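Local coordinates for protein trimethylamine-N-oxide reductase (Haemophilus influenzae, PDB 7L5I) that probably reduces trimethylamine N-oxide and related oxides at a molybdenum centre carried by two molybdopterin guanine dinucleotides, at residues 129-140 with 157-168; 439-447 with 777-785. One frame throughout, in Å; residues are numbered along the deposited sequence.

Interaction 1 (129-140 with 157-168)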
ATOM      1  N   ARG A 129      29.818   4.571   9.597  1.00 15.83           N
ATOM      2  CA  ARG A 129      30.307   5.441   8.535  1.00 15.68           C
ATOM      3  C   ARG A 129      31.827   5.395   8.441  1.00 19.74           C
ATOM      4  O   ARG A 129      32.386   5.411   7.345  1.00 19.86           O
ATOM      5  CB  ARG A 129      29.848   6.877   8.763  1.00 17.41           C
ATOM      6  CG  ARG A 129      28.344   7.055   8.561  1.00 16.97           C
ATOM      7  CD  ARG A 129      28.037   8.512   8.386  1.00 19.21           C
ATOM      8  NE  ARG A 129      26.627   8.773   8.149  1.00 19.74           N
ATOM      9  CZ  ARG A 129      26.004   8.564   6.986  1.00 18.37           C
ATOM     10  NH1 ARG A 129      26.660   8.080   5.946  1.00 18.42           N
ATOM     11  NH2 ARG A 129      24.715   8.865   6.869  1.00 18.60           N
ATOM     12  N   ASP A 130      32.507   5.342   9.577  1.00 17.91           N
ATOM     13  CA  ASP A 130      33.972   5.336   9.563  1.00 18.43           C
ATOM     14  C   ASP A 130      34.520   4.016   9.046  1.00 22.02           C
ATOM     15  O   ASP A 130      35.551   3.991   8.365  1.00 18.97           O
ATOM     16  CB  ASP A 130      34.501   5.612  10.967  1.00 23.31           C
ATOM     17  CG  ASP A 130      34.369   7.081  11.366  1.00 38.38           C
ATOM     18  OD1 ASP A 130      34.159   7.938  10.475  1.00 35.20           O
ATOM     19  OD2 ASP A 130      34.476   7.383  12.573  1.00 41.41           O
ATOM     20  N   GLU A 131      33.858   2.910   9.369  1.00 19.06           N
ATOM     21  CA  GLU A 131      34.357   1.584   9.032  1.00 21.62           C
ATOM     22  C   GLU A 131      33.829   1.069   7.698  1.00 23.62           C
ATOM     23  O   GLU A 131      34.523   0.291   7.034  1.00 27.43           O
ATOM     24  CB  GLU A 131      34.020   0.593  10.160  1.00 24.58           C
ATOM     25  CG  GLU A 131      34.662   0.974  11.524  1.00 39.79           C
ATOM     26  CD  GLU A 131      34.319   0.026  12.685  1.00 53.87           C
ATOM     27  OE1 GLU A 131      34.855   0.243  13.796  1.00 45.51           O
ATOM     28  OE2 GLU A 131      33.527  -0.925  12.505  1.00 43.88           O
ATOM     29  N   HIS A 132      32.630   1.472   7.282  1.00 19.60           N
ATOM     30  CA  HIS A 132      32.026   0.963   6.052  1.00 22.38           C
ATOM     31  C   HIS A 132      31.448   2.012   5.121  1.00 22.39           C
ATOM     32  O   HIS A 132      31.275   1.718   3.930  1.00 26.69           O
ATOM     33  CB  HIS A 132      30.925  -0.037   6.405  1.00 22.89           C
ATOM     34  CG  HIS A 132      31.434  -1.202   7.188  1.00 28.69           C
ATOM     35  ND1 HIS A 132      31.184  -1.366   8.531  1.00 33.35           N
ATOM     36  CD2 HIS A 132      32.228  -2.234   6.821  1.00 29.94           C
ATOM     37  CE1 HIS A 132      31.780  -2.467   8.955  1.00 34.00           C
ATOM     38  NE2 HIS A 132      32.415  -3.015   7.933  1.00 31.87           N
ATOM     39  N   GLY A 133      31.121   3.187   5.599  1.00 17.86           N
ATOM     40  CA  GLY A 133      30.646   4.249   4.746  1.00 19.47           C
ATOM     41  C   GLY A 133      29.158   4.115   4.532  1.00 21.11           C
ATOM     42  O   GLY A 133      28.480   3.300   5.165  1.00 17.35           O
ATOM     43  N   SER A 134      28.648   4.913   3.595  1.00 20.12           N
ATOM     44  CA  SER A 134      27.206   5.011   3.407  1.00 17.54           C
ATOM     45  C   SER A 134      26.596   3.716   2.901  1.00 21.54           C
ATOM     46  O   SER A 134      25.416   3.450   3.165  1.00 18.74           O
ATOM     47  CB  SER A 134      26.905   6.150   2.439  1.00 24.10           C
ATOM     48  OG  SER A 134      27.333   5.764   1.145  1.00 28.98           O
ATOM     49  N   THR A 135      27.357   2.897   2.183  1.00 19.66           N
ATOM     50  CA  THR A 135      26.832   1.625   1.727  1.00 20.18           C
ATOM     51  C   THR A 135      26.683   0.588   2.836  1.00 21.71           C
ATOM     52  O   THR A 135      26.212  -0.513   2.544  1.00 21.51           O
ATOM     53  CB  THR A 135      27.715   1.080   0.597  1.00 28.86           C
ATOM     54  OG1 THR A 135      29.072   0.973   1.040  1.00 34.63           O
ATOM     55  CG2 THR A 135      27.666   2.026  -0.612  1.00 27.43           C
ATOM     56  N   GLY A 136      27.022   0.904   4.085  1.00 18.54           N
ATOM     57  CA  GLY A 136      26.731   0.066   5.223  1.00 16.72           C
ATOM     58  C   GLY A 136      25.510   0.462   6.029  1.00 13.91           C
ATOM     59  O   GLY A 136      25.199  -0.206   7.020  1.00 15.74           O
ATOM     60  N   ILE A 137      24.787   1.506   5.620  1.00 13.33           N
ATOM     61  CA  ILE A 137      23.627   2.010   6.359  1.00 15.47           C
ATOM     62  C   ILE A 137      22.389   1.882   5.478  1.00 17.20           C
ATOM     63  O   ILE A 137      22.333   2.486   4.403  1.00 16.81           O
ATOM     64  CB  ILE A 137      23.821   3.480   6.778  1.00 16.54           C
ATOM     65  CG1 ILE A 137      25.013   3.618   7.708  1.00 20.65           C
ATOM     66  CG2 ILE A 137      22.532   4.041   7.406  1.00 17.82           C
ATOM     67  CD1 ILE A 137      25.359   5.070   7.972  1.00 19.16           C
ATOM     68  N   PHE A 138      21.387   1.137   5.942  1.00 14.98           N
ATOM     69  CA  PHE A 138      20.127   1.052   5.224  1.00 11.61           C
ATOM     70  C   PHE A 138      19.123   1.993   5.884  1.00 12.88           C
ATOM     71  O   PHE A 138      18.836   1.857   7.076  1.00 13.98           O
ATOM     72  CB  PHE A 138      19.542  -0.361   5.198  1.00 11.89           C
ATOM     73  CG  PHE A 138      18.295  -0.433   4.395  1.00 12.45           C
ATOM     74  CD1 PHE A 138      18.358  -0.309   3.000  1.00 13.56           C
ATOM     75  CD2 PHE A 138      17.046  -0.531   4.998  1.00 13.28           C
ATOM     76  CE1 PHE A 138      17.212  -0.331   2.232  1.00 15.09           C
ATOM     77  CE2 PHE A 138      15.886  -0.545   4.213  1.00 15.39           C
ATOM     78  CZ  PHE A 138      15.981  -0.439   2.830  1.00 14.56           C
ATOM     79  N   ALA A 139      18.589   2.929   5.110  1.00 13.25           N
ATOM     80  CA  ALA A 139      17.559   3.841   5.600  1.00 12.64           C
ATOM     81  C   ALA A 139      16.472   4.029   4.547  1.00 12.13           C
ATOM     82  O   ALA A 139      15.876   5.102   4.448  1.00 11.76           O
ATOM     83  CB  ALA A 139      18.165   5.184   6.017  1.00 14.53           C
ATOM     84  N   GLY A 140      16.195   2.977   3.758  1.00 12.72           N
ATOM     85  CA  GLY A 140      15.017   2.988   2.898  1.00 13.96           C
ATOM     86  C   GLY A 140      13.739   3.265   3.666  1.00 13.21           C
ATOM     87  O   GLY A 140      12.869   4.007   3.201  1.00 14.58           O
ATOM     88  N   LEU A 157      14.278  11.448   8.052  1.00 12.34           N
ATOM     89  CA  LEU A 157      15.378  10.510   8.258  1.00 12.11           C
ATOM     90  C   LEU A 157      16.345  10.534   7.084  1.00 12.68           C
ATOM     91  O   LEU A 157      17.565  10.588   7.265  1.00 13.71           O
ATOM     92  CB  LEU A 157      14.824   9.101   8.442  1.00 11.89           C
ATOM     93  CG  LEU A 157      15.823   7.948   8.335  1.00 10.94           C
ATOM     94  CD1 LEU A 157      16.918   8.008   9.431  1.00 13.22           C
ATOM     95  CD2 LEU A 157      15.094   6.630   8.425  1.00 13.50           C
ATOM     96  N   GLN A 158      15.808  10.483   5.859  1.00 13.31           N
ATOM     97  CA  GLN A 158      16.698  10.425   4.703  1.00 11.22           C
ATOM     98  C   GLN A 158      17.433  11.740   4.518  1.00 14.08           C
ATOM     99  O   GLN A 158      18.584  11.741   4.076  1.00 12.20           O
ATOM    100  CB  GLN A 158      15.916  10.010   3.460  1.00 13.24           C
ATOM    101  CG  GLN A 158      15.425   8.573   3.609  1.00 13.74           C
ATOM    102  CD  GLN A 158      14.737   8.041   2.405  1.00 15.06           C
ATOM    103  OE1 GLN A 158      14.381   8.788   1.482  1.00 16.58           O
ATOM    104  NE2 GLN A 158      14.516   6.727   2.383  1.00 14.80           N
ATOM    105  N   ARG A 159      16.789  12.851   4.858  1.00 12.63           N
ATOM    106  CA  ARG A 159      17.433  14.157   4.851  1.00 13.38           C
ATOM    107  C   ARG A 159      18.621  14.178   5.796  1.00 13.33           C
ATOM    108  O   ARG A 159      19.705  14.666   5.443  1.00 12.82           O
ATOM    109  CB  ARG A 159      16.433  15.237   5.238  1.00 12.62           C
ATOM    110  CG  ARG A 159      16.960  16.666   5.045  1.00 14.10           C
ATOM    111  CD  ARG A 159      15.876  17.663   5.438  1.00 14.58           C
ATOM    112  NE  ARG A 159      16.383  19.026   5.375  1.00 16.21           N
ATOM    113  CZ  ARG A 159      16.379  19.766   4.276  1.00 17.35           C
ATOM    114  NH1 ARG A 159      15.851  19.294   3.146  1.00 15.60           N
ATOM    115  NH2 ARG A 159      16.892  20.992   4.302  1.00 18.77           N
ATOM    116  N   TYR A 160      18.448  13.653   7.008  1.00 13.11           N
ATOM    117  CA  TYR A 160      19.563  13.543   7.935  1.00 11.45           C
ATOM    118  C   TYR A 160      20.656  12.628   7.398  1.00 14.89           C
ATOM    119  O   TYR A 160      21.847  12.944   7.496  1.00 14.69           O
ATOM    120  CB  TYR A 160      19.056  13.042   9.294  1.00 13.34           C
ATOM    121  CG  TYR A 160      20.170  12.475  10.137  1.00 12.33           C
ATOM    122  CD1 TYR A 160      21.042  13.297  10.818  1.00 14.10           C
ATOM    123  CD2 TYR A 160      20.371  11.113  10.220  1.00 15.28           C
ATOM    124  CE1 TYR A 160      22.082  12.773  11.564  1.00 14.93           C
ATOM    125  CE2 TYR A 160      21.396  10.582  10.953  1.00 15.83           C
ATOM    126  CZ  TYR A 160      22.260  11.400  11.626  1.00 18.23           C
ATOM    127  OH  TYR A 160      23.279  10.845  12.362  1.00 21.63           O
ATOM    128  N   MET A 161      20.273  11.484   6.821  1.00 13.85           N
ATOM    129  CA  MET A 161      21.272  10.546   6.319  1.00 13.03           C
ATOM    130  C   MET A 161      22.061  11.168   5.177  1.00 16.71           C
ATOM    131  O   MET A 161      23.289  11.006   5.096  1.00 15.79           O
ATOM    132  CB  MET A 161      20.601   9.252   5.869  1.00 16.12           C
ATOM    133  CG  MET A 161      20.132   8.397   7.035  1.00 16.42           C
ATOM    134  SD  MET A 161      21.503   7.786   8.054  1.00 18.39           S
ATOM    135  CE  MET A 161      20.597   6.884   9.307  1.00 17.18           C
ATOM    136  N   ASN A 162      21.384  11.923   4.319  1.00 14.02           N
ATOM    137  CA  ASN A 162      22.079  12.576   3.216  1.00 15.12           C
ATOM    138  C   ASN A 162      22.991  13.680   3.712  1.00 16.26           C
ATOM    139  O   ASN A 162      24.098  13.837   3.196  1.00 17.73           O
ATOM    140  CB  ASN A 162      21.083  13.106   2.196  1.00 15.12           C
ATOM    141  CG  ASN A 162      20.635  12.041   1.248  1.00 15.07           C
ATOM    142  OD1 ASN A 162      21.365  11.093   0.984  1.00 17.35           O
ATOM    143  ND2 ASN A 162      19.430  12.185   0.721  1.00 17.50           N
ATOM    144  N   ALA A 163      22.550  14.438   4.710  1.00 15.69           N
ATOM    145  CA  ALA A 163      23.407  15.486   5.259  1.00 15.00           C
ATOM    146  C   ALA A 163      24.662  14.934   5.928  1.00 18.71           C
ATOM    147  O   ALA A 163      25.643  15.668   6.068  1.00 18.37           O
ATOM    148  CB  ALA A 163      22.635  16.331   6.265  1.00 17.39           C
ATOM    149  N   THR A 164      24.652  13.679   6.367  1.00 15.31           N
ATOM    150  CA  THR A 164      25.799  13.079   7.030  1.00 17.76           C
ATOM    151  C   THR A 164      26.563  12.086   6.162  1.00 18.98           C
ATOM    152  O   THR A 164      27.432  11.392   6.678  1.00 21.30           O
ATOM    153  CB  THR A 164      25.380  12.410   8.344  1.00 17.69           C
ATOM    154  OG1 THR A 164      24.297  11.470   8.135  1.00 17.83           O
ATOM    155  CG2 THR A 164      24.936  13.472   9.366  1.00 20.40           C
ATOM    156  N   GLY A 165      26.287  12.019   4.860  1.00 17.21           N
ATOM    157  CA  GLY A 165      27.118  11.225   3.978  1.00 19.44           C
ATOM    158  C   GLY A 165      26.411  10.300   3.017  1.00 21.87           C
ATOM    159  O   GLY A 165      27.042   9.761   2.100  1.00 20.25           O
ATOM    160  N   GLY A 166      25.120  10.084   3.211  1.00 17.02           N
ATOM    161  CA  GLY A 166      24.355   9.218   2.321  1.00 13.91           C
ATOM    162  C   GLY A 166      23.938   7.926   3.004  1.00 16.53           C
ATOM    163  O   GLY A 166      24.235   7.674   4.174  1.00 15.82           O
ATOM    164  N   PHE A 167      23.220   7.102   2.237  1.00 14.76           N
ATOM    165  CA  PHE A 167      22.668   5.857   2.749  1.00 15.32           C
ATOM    166  C   PHE A 167      22.242   4.996   1.574  1.00 15.13           C
ATOM    167  O   PHE A 167      22.075   5.474   0.452  1.00 16.08           O
ATOM    168  CB  PHE A 167      21.449   6.106   3.643  1.00 14.12           C
ATOM    169  CG  PHE A 167      20.279   6.708   2.908  1.00 14.28           C
ATOM    170  CD1 PHE A 167      20.245   8.071   2.607  1.00 15.74           C
ATOM    171  CD2 PHE A 167      19.226   5.919   2.498  1.00 14.22           C
ATOM    172  CE1 PHE A 167      19.161   8.619   1.904  1.00 15.43           C
ATOM    173  CE2 PHE A 167      18.142   6.457   1.793  1.00 14.20           C
ATOM    174  CZ  PHE A 167      18.095   7.800   1.511  1.00 18.52           C
ATOM    175  N   VAL A 168      21.985   3.721   1.870  1.00 12.57           N
ATOM    176  CA  VAL A 168      21.385   2.810   0.900  1.00 16.37           C
ATOM    177  C   VAL A 168      19.865   2.885   1.016  1.00 14.02           C
ATOM    178  O   VAL A 168      19.316   2.662   2.095  1.00 13.98           O
ATOM    179  CB  VAL A 168      21.839   1.360   1.143  1.00 15.95           C
ATOM    180  CG1 VAL A 168      21.176   0.452   0.124  1.00 19.82           C
ATOM    181  CG2 VAL A 168      23.374   1.207   1.100  1.00 17.54           C
TER
HETATM  182  O   HOH W   1      25.323   9.683  10.530  1.00 24.70           O
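Ala139 points its methyl into the closely packed, buried part of the contact, where CB meets Phe167 CD2 at 3.7 Å and the side chains of Met161 and Leu157 close round it. Beside it, Ile137 CG2 lies 3.9 Å from Met161 CE. Val168 fills the other side of the backbone: its CG2 rests against the main chain of Thr135, 3.5 Å from Thr135 CA. Two backbone bonds flank Phe138, from Val168 N to Ile137 O and from Ala139 N to Val168 O, the pattern of a parallel bridge. The side chain of Gln158, extended beyond CG, reaches out from helix 153-163, and its NE2 gives a nearly straight bond to Ala139 O (3.0 Å, 165°). The chain thus returns from helix 153-163 to form a single parallel bridge, Phe138 with Val168, beside strand 137-138, the outermost strand of a mixed sheet. That strand pairs on its other side with strand 456-460; Leu157 and Met161 also touch Tyr458, and the Leu157 side chain is about 8 Å from a bound molybdopterin guanine dinucleotide.

The helix closes in a Schellman motif: Gly166 N bonds back to Met161 O, with Gly165 at positive phi. Here the contact turns polar and partly exposed to solvent. Arg129, extended from CG to NE, grips Gly166 O with both NH1 and NH2 (3.0 Å each, about 145° at hydrogen), the oxygen lying in the guanidinium plane. Thr164 O sits over one face, toward the rim, while Ile137 CD1 covers the centre of the other at 3.7 Å above the plane. A water in that plane accepts from Arg129 NE at 2.9 Å, donates to Thr164 OG1 and also bonds Tyr160 OH. Alongside, Ser134 CB packs on Gly166 C at 3.5 Å, next to the exposed, more loosely covered Gly165.

Interaction 2 (439-447 with 777-785)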
ATOM      1  N   GLY A 439      26.343  -9.394  -1.022  1.00 19.16           N
ATOM      2  CA  GLY A 439      27.046  -9.833  -2.214  1.00 25.27           C
ATOM      3  C   GLY A 439      26.230 -10.672  -3.178  1.00 21.48           C
ATOM      4  O   GLY A 439      26.658 -10.873  -4.324  1.00 22.84           O
ATOM      5  N   LYS A 440      25.082 -11.184  -2.745  1.00 18.45           N
ATOM      6  CA  LYS A 440      24.223 -11.960  -3.621  1.00 20.14           C
ATOM      7  C   LYS A 440      23.795 -11.110  -4.800  1.00 19.89           C
ATOM      8  O   LYS A 440      23.580  -9.901  -4.664  1.00 20.23           O
ATOM      9  CB  LYS A 440      23.011 -12.458  -2.842  1.00 18.76           C
ATOM     10  CG  LYS A 440      22.068 -13.358  -3.596  1.00 19.66           C
ATOM     11  CD  LYS A 440      21.122 -14.013  -2.600  1.00 24.88           C
ATOM     12  CE  LYS A 440      19.864 -14.561  -3.211  1.00 32.88           C
ATOM     13  NZ  LYS A 440      19.204 -15.405  -2.146  1.00 42.51           N
ATOM     14  N   LYS A 441      23.678 -11.736  -5.965  1.00 20.97           N
ATOM     15  CA  LYS A 441      23.245 -11.030  -7.166  1.00 21.30           C
ATOM     16  C   LYS A 441      21.882 -11.539  -7.599  1.00 23.07           C
ATOM     17  O   LYS A 441      21.594 -12.734  -7.488  1.00 20.94           O
ATOM     18  CB  LYS A 441      24.242 -11.208  -8.308  1.00 24.82           C
ATOM     19  CG  LYS A 441      25.672 -10.929  -7.894  1.00 28.96           C
ATOM     20  CD  LYS A 441      26.548 -10.562  -9.084  1.00 41.58           C
ATOM     21  CE  LYS A 441      28.032 -10.532  -8.704  1.00 51.11           C
ATOM     22  NZ  LYS A 441      28.599  -9.148  -8.641  1.00 59.01           N
ATOM     23  N   ILE A 442      21.041 -10.621  -8.096  1.00 19.19           N
ATOM     24  CA  ILE A 442      19.746 -10.968  -8.654  1.00 19.33           C
ATOM     25  C   ILE A 442      19.550 -10.214  -9.966  1.00 16.69           C
ATOM     26  O   ILE A 442      20.204  -9.205 -10.247  1.00 18.86           O
ATOM     27  CB  ILE A 442      18.574 -10.652  -7.697  1.00 22.26           C
ATOM     28  CG1 ILE A 442      18.466  -9.138  -7.456  1.00 23.11           C
ATOM     29  CG2 ILE A 442      18.742 -11.382  -6.392  1.00 26.47           C
ATOM     30  CD1 ILE A 442      17.224  -8.753  -6.675  1.00 27.45           C
ATOM     31  N   GLN A 443      18.619 -10.722 -10.769  1.00 20.64           N
ATOM     32  CA  GLN A 443      18.207 -10.056 -11.997  1.00 19.98           C
ATOM     33  C   GLN A 443      17.027  -9.145 -11.693  1.00 18.42           C
ATOM     34  O   GLN A 443      16.178  -9.481 -10.864  1.00 18.08           O
ATOM     35  CB  GLN A 443      17.820 -11.093 -13.055  1.00 22.45           C
ATOM     36  CG  GLN A 443      19.016 -11.623 -13.862  1.00 29.26           C
ATOM     37  CD  GLN A 443      19.594 -10.553 -14.781  1.00 42.13           C
ATOM     38  OE1 GLN A 443      18.863  -9.878 -15.542  1.00 40.75           O
ATOM     39  NE2 GLN A 443      20.900 -10.363 -14.696  1.00 39.53           N
ATOM     40  N   TYR A 444      16.982  -7.991 -12.371  1.00 19.84           N
ATOM     41  CA  TYR A 444      15.917  -7.006 -12.146  1.00 19.88           C
ATOM     42  C   TYR A 444      15.774  -6.162 -13.406  1.00 19.21           C
ATOM     43  O   TYR A 444      16.687  -5.398 -13.754  1.00 19.67           O
ATOM     44  CB  TYR A 444      16.221  -6.124 -10.925  1.00 17.81           C
ATOM     45  CG  TYR A 444      15.316  -4.900 -10.830  1.00 18.60           C
ATOM     46  CD1 TYR A 444      13.987  -5.017 -10.450  1.00 16.58           C
ATOM     47  CD2 TYR A 444      15.799  -3.643 -11.134  1.00 21.51           C
ATOM     48  CE1 TYR A 444      13.164  -3.902 -10.375  1.00 21.51           C
ATOM     49  CE2 TYR A 444      14.995  -2.520 -11.070  1.00 24.49           C
ATOM     50  CZ  TYR A 444      13.675  -2.651 -10.677  1.00 27.08           C
ATOM     51  OH  TYR A 444      12.879  -1.507 -10.623  1.00 24.82           O
ATOM     52  N   ASN A 445      14.629  -6.300 -14.071  1.00 18.51           N
ATOM     53  CA  ASN A 445      14.239  -5.439 -15.182  1.00 16.16           C
ATOM     54  C   ASN A 445      15.365  -5.262 -16.193  1.00 19.94           C
ATOM     55  O   ASN A 445      15.627  -4.157 -16.667  1.00 22.20           O
ATOM     56  CB  ASN A 445      13.766  -4.083 -14.668  1.00 16.30           C
ATOM     57  CG  ASN A 445      12.883  -3.346 -15.681  1.00 18.60           C
ATOM     58  OD1 ASN A 445      12.334  -3.952 -16.586  1.00 20.19           O
ATOM     59  ND2 ASN A 445      12.719  -2.048 -15.492  1.00 18.85           N
ATOM     60  N   GLY A 446      16.018  -6.363 -16.539  1.00 22.32           N
ATOM     61  CA  GLY A 446      17.049  -6.350 -17.549  1.00 23.41           C
ATOM     62  C   GLY A 446      18.432  -5.991 -17.065  1.00 28.00           C
ATOM     63  O   GLY A 446      19.351  -5.899 -17.893  1.00 31.02           O
ATOM     64  N   THR A 447      18.611  -5.772 -15.768  1.00 26.13           N
ATOM     65  CA  THR A 447      19.917  -5.468 -15.190  1.00 24.92           C
ATOM     66  C   THR A 447      20.237  -6.483 -14.097  1.00 25.96           C
ATOM     67  O   THR A 447      19.392  -7.286 -13.693  1.00 25.49           O
ATOM     68  CB  THR A 447      19.956  -4.048 -14.602  1.00 31.03           C
ATOM     69  OG1 THR A 447      19.235  -4.025 -13.359  1.00 30.30           O
ATOM     70  CG2 THR A 447      19.331  -3.031 -15.556  1.00 30.60           C
ATOM     71  N   THR A 777       8.124 -11.315  -7.525  1.00 14.97           N
ATOM     72  CA  THR A 777       7.067 -11.632  -8.491  1.00 16.40           C
ATOM     73  C   THR A 777       7.633 -12.377  -9.693  1.00 16.84           C
ATOM     74  O   THR A 777       7.066 -13.378 -10.153  1.00 15.74           O
ATOM     75  CB  THR A 777       6.349 -10.353  -8.930  1.00 14.99           C
ATOM     76  OG1 THR A 777       7.304  -9.363  -9.347  1.00 15.15           O
ATOM     77  CG2 THR A 777       5.523  -9.789  -7.769  1.00 13.48           C
ATOM     78  N   SER A 778       8.753 -11.906 -10.196  1.00 14.63           N
ATOM     79  CA  SER A 778       9.469 -12.465 -11.332  1.00 17.12           C
ATOM     80  C   SER A 778      10.758 -11.665 -11.432  1.00 14.52           C
ATOM     81  O   SER A 778      10.963 -10.694 -10.700  1.00 16.25           O
ATOM     82  CB  SER A 778       8.673 -12.383 -12.634  1.00 19.81           C
ATOM     83  OG  SER A 778       8.796 -11.106 -13.249  1.00 18.40           O
ATOM     84  N   LYS A 779      11.623 -12.058 -12.371  1.00 15.78           N
ATOM     85  CA  LYS A 779      12.849 -11.306 -12.568  1.00 17.71           C
ATOM     86  C   LYS A 779      12.593  -9.935 -13.176  1.00 15.94           C
ATOM     87  O   LYS A 779      13.471  -9.084 -13.106  1.00 19.15           O
ATOM     88  CB  LYS A 779      13.818 -12.091 -13.447  1.00 19.41           C
ATOM     89  CG  LYS A 779      14.223 -13.394 -12.792  1.00 23.58           C
ATOM     90  CD  LYS A 779      15.139 -14.194 -13.701  1.00 29.62           C
ATOM     91  CE  LYS A 779      15.611 -15.431 -12.991  1.00 30.65           C
ATOM     92  NZ  LYS A 779      14.572 -16.472 -13.030  1.00 36.57           N
ATOM     93  N   LEU A 780      11.413  -9.692 -13.745  1.00 14.32           N
ATOM     94  CA  LEU A 780      11.160  -8.382 -14.325  1.00 15.43           C
ATOM     95  C   LEU A 780      11.101  -7.315 -13.239  1.00 16.35           C
ATOM     96  O   LEU A 780      11.864  -6.341 -13.259  1.00 17.11           O
ATOM     97  CB  LEU A 780       9.863  -8.390 -15.144  1.00 19.14           C
ATOM     98  CG  LEU A 780       9.677  -7.043 -15.842  1.00 23.83           C
ATOM     99  CD1 LEU A 780      10.580  -6.960 -17.048  1.00 22.88           C
ATOM    100  CD2 LEU A 780       8.257  -6.820 -16.238  1.00 25.07           C
ATOM    101  N   ALA A 781      10.187  -7.474 -12.280  1.00 15.15           N
ATOM    102  CA  ALA A 781       9.960  -6.432 -11.288  1.00 13.72           C
ATOM    103  C   ALA A 781      10.472  -6.750  -9.899  1.00 13.72           C
ATOM    104  O   ALA A 781      10.636  -5.827  -9.090  1.00 15.75           O
ATOM    105  CB  ALA A 781       8.457  -6.138 -11.185  1.00 12.75           C
ATOM    106  N   GLN A 782      10.649  -8.028  -9.567  1.00 14.18           N
ATOM    107  CA  GLN A 782      10.984  -8.447  -8.214  1.00 13.84           C
ATOM    108  C   GLN A 782      10.084  -7.790  -7.168  1.00 16.30           C
ATOM    109  O   GLN A 782      10.553  -7.341  -6.110  1.00 16.21           O
ATOM    110  CB  GLN A 782      12.455  -8.155  -7.926  1.00 14.70           C
ATOM    111  CG  GLN A 782      13.421  -8.867  -8.847  1.00 15.08           C
ATOM    112  CD  GLN A 782      13.628 -10.337  -8.465  1.00 17.99           C
ATOM    113  OE1 GLN A 782      12.963 -10.860  -7.583  1.00 19.21           O
ATOM    114  NE2 GLN A 782      14.552 -11.008  -9.154  1.00 19.44           N
ATOM    115  N   GLY A 783       8.765  -7.760  -7.448  1.00 15.04           N
ATOM    116  CA  GLY A 783       7.807  -7.240  -6.489  1.00 12.57           C
ATOM    117  C   GLY A 783       7.527  -8.237  -5.381  1.00 14.69           C
ATOM    118  O   GLY A 783       7.949  -9.379  -5.422  1.00 17.20           O
ATOM    119  N   ASN A 784       6.801  -7.798  -4.348  1.00 13.15           N
ATOM    120  CA  ASN A 784       6.443  -8.720  -3.267  1.00 12.12           C
ATOM    121  C   ASN A 784       5.250  -9.583  -3.681  1.00 13.39           C
ATOM    122  O   ASN A 784       4.397  -9.160  -4.472  1.00 12.90           O
ATOM    123  CB  ASN A 784       6.183  -7.952  -1.959  1.00 13.39           C
ATOM    124  CG  ASN A 784       4.875  -7.147  -1.958  1.00 14.03           C
ATOM    125  OD1 ASN A 784       3.933  -7.476  -1.235  1.00 15.93           O
ATOM    126  ND2 ASN A 784       4.842  -6.064  -2.740  1.00 13.27           N
ATOM    127  N   SER A 785       5.193 -10.816  -3.140  1.00 12.54           N
ATOM    128  CA  SER A 785       4.278 -11.846  -3.650  1.00 13.70           C
ATOM    129  C   SER A 785       3.440 -12.538  -2.571  1.00 15.81           C
ATOM    130  O   SER A 785       3.334 -13.765  -2.542  1.00 15.72           O
ATOM    131  CB  SER A 785       5.082 -12.907  -4.413  1.00 15.13           C
ATOM    132  OG  SER A 785       5.856 -12.332  -5.438  1.00 16.97           O
TER
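Gln782 carries CG beside its own backbone N and folds back at chi2 (-79°), which swings its amide onto the main chain of Gln443. Tyr444 instead sets CG anti to its backbone N (chi1 167°), so that its ring swings round and presents an edge to the loop. Gln782 NE2 gives Gln443 O a short, nearly straight bond of 2.8 Å, with the acceptor close to the amide plane. At the ring edge Tyr444 CE1 comes to 3.4 Å from Ala781 O, and Gln782 CG also lies near the ring plane, while Asn445 CB covers one ring face.

A second polar link joins the backbones: Asn445 N donates to Lys779 O at 3.2 Å, in the carbonyl plane. The same oxygen takes a CA-H...O contact from Tyr444 CA (3.4 Å). Leu780 brings CD1 to 3.5 Å from Asn445 OD1, whose hydrogen-bond partner is His185. Aliphatic parts of Gln443 and Lys779 lie side by side, CB to CB at 4.1 Å, and their polar ends lead off to Tyr643 and Asn644.

Residues Tyr444 to Thr447 form a type I' turn, the tight two-residue connection of a beta hairpin, with Asn445 and Gly446 at its corners. Tyr444 O is held twice, by Thr447 N and by Thr447 OG1 (2.9 Å), which should stiffen the turn. On the loop side Ser778 OG accepts from Leu780 N in an ST turn, which bends the chain at Lys779, the residue whose carbonyl receives Asn445 N.

The hairpin of strands 441-444 and 447-450 thus meets the loop between strands 762-763 and 790-795. Helix 179-187 packs Val181 on Tyr444, Asn445 and Ala781 and Ile182 on Leu780, while Pro427 of strand 426-427 touches Tyr444 and Gln782.

How the interactions relate
Both contacts are partly buried, with centres 24 Å apart and nearest atoms about 10 Å apart. Interaction 1 stays within one stretch of chain, tying a helix to the margin of a mixed sheet; interaction 2 joins a hairpin to a loop 330 residues on, bringing together two sequence families, the molybdopterin oxidoreductase and dinucleotide-binding ones. The first has an apolar part and a partly exposed polar part built on an arginine and a water; the second, about half as large in buried area, relies more on carbonyls met by an amide, a backbone N-H and a ring edge. They hold different elements, yet strand 426-427 touches both, through Phe426 on Phe138 and Pro427 on Tyr444.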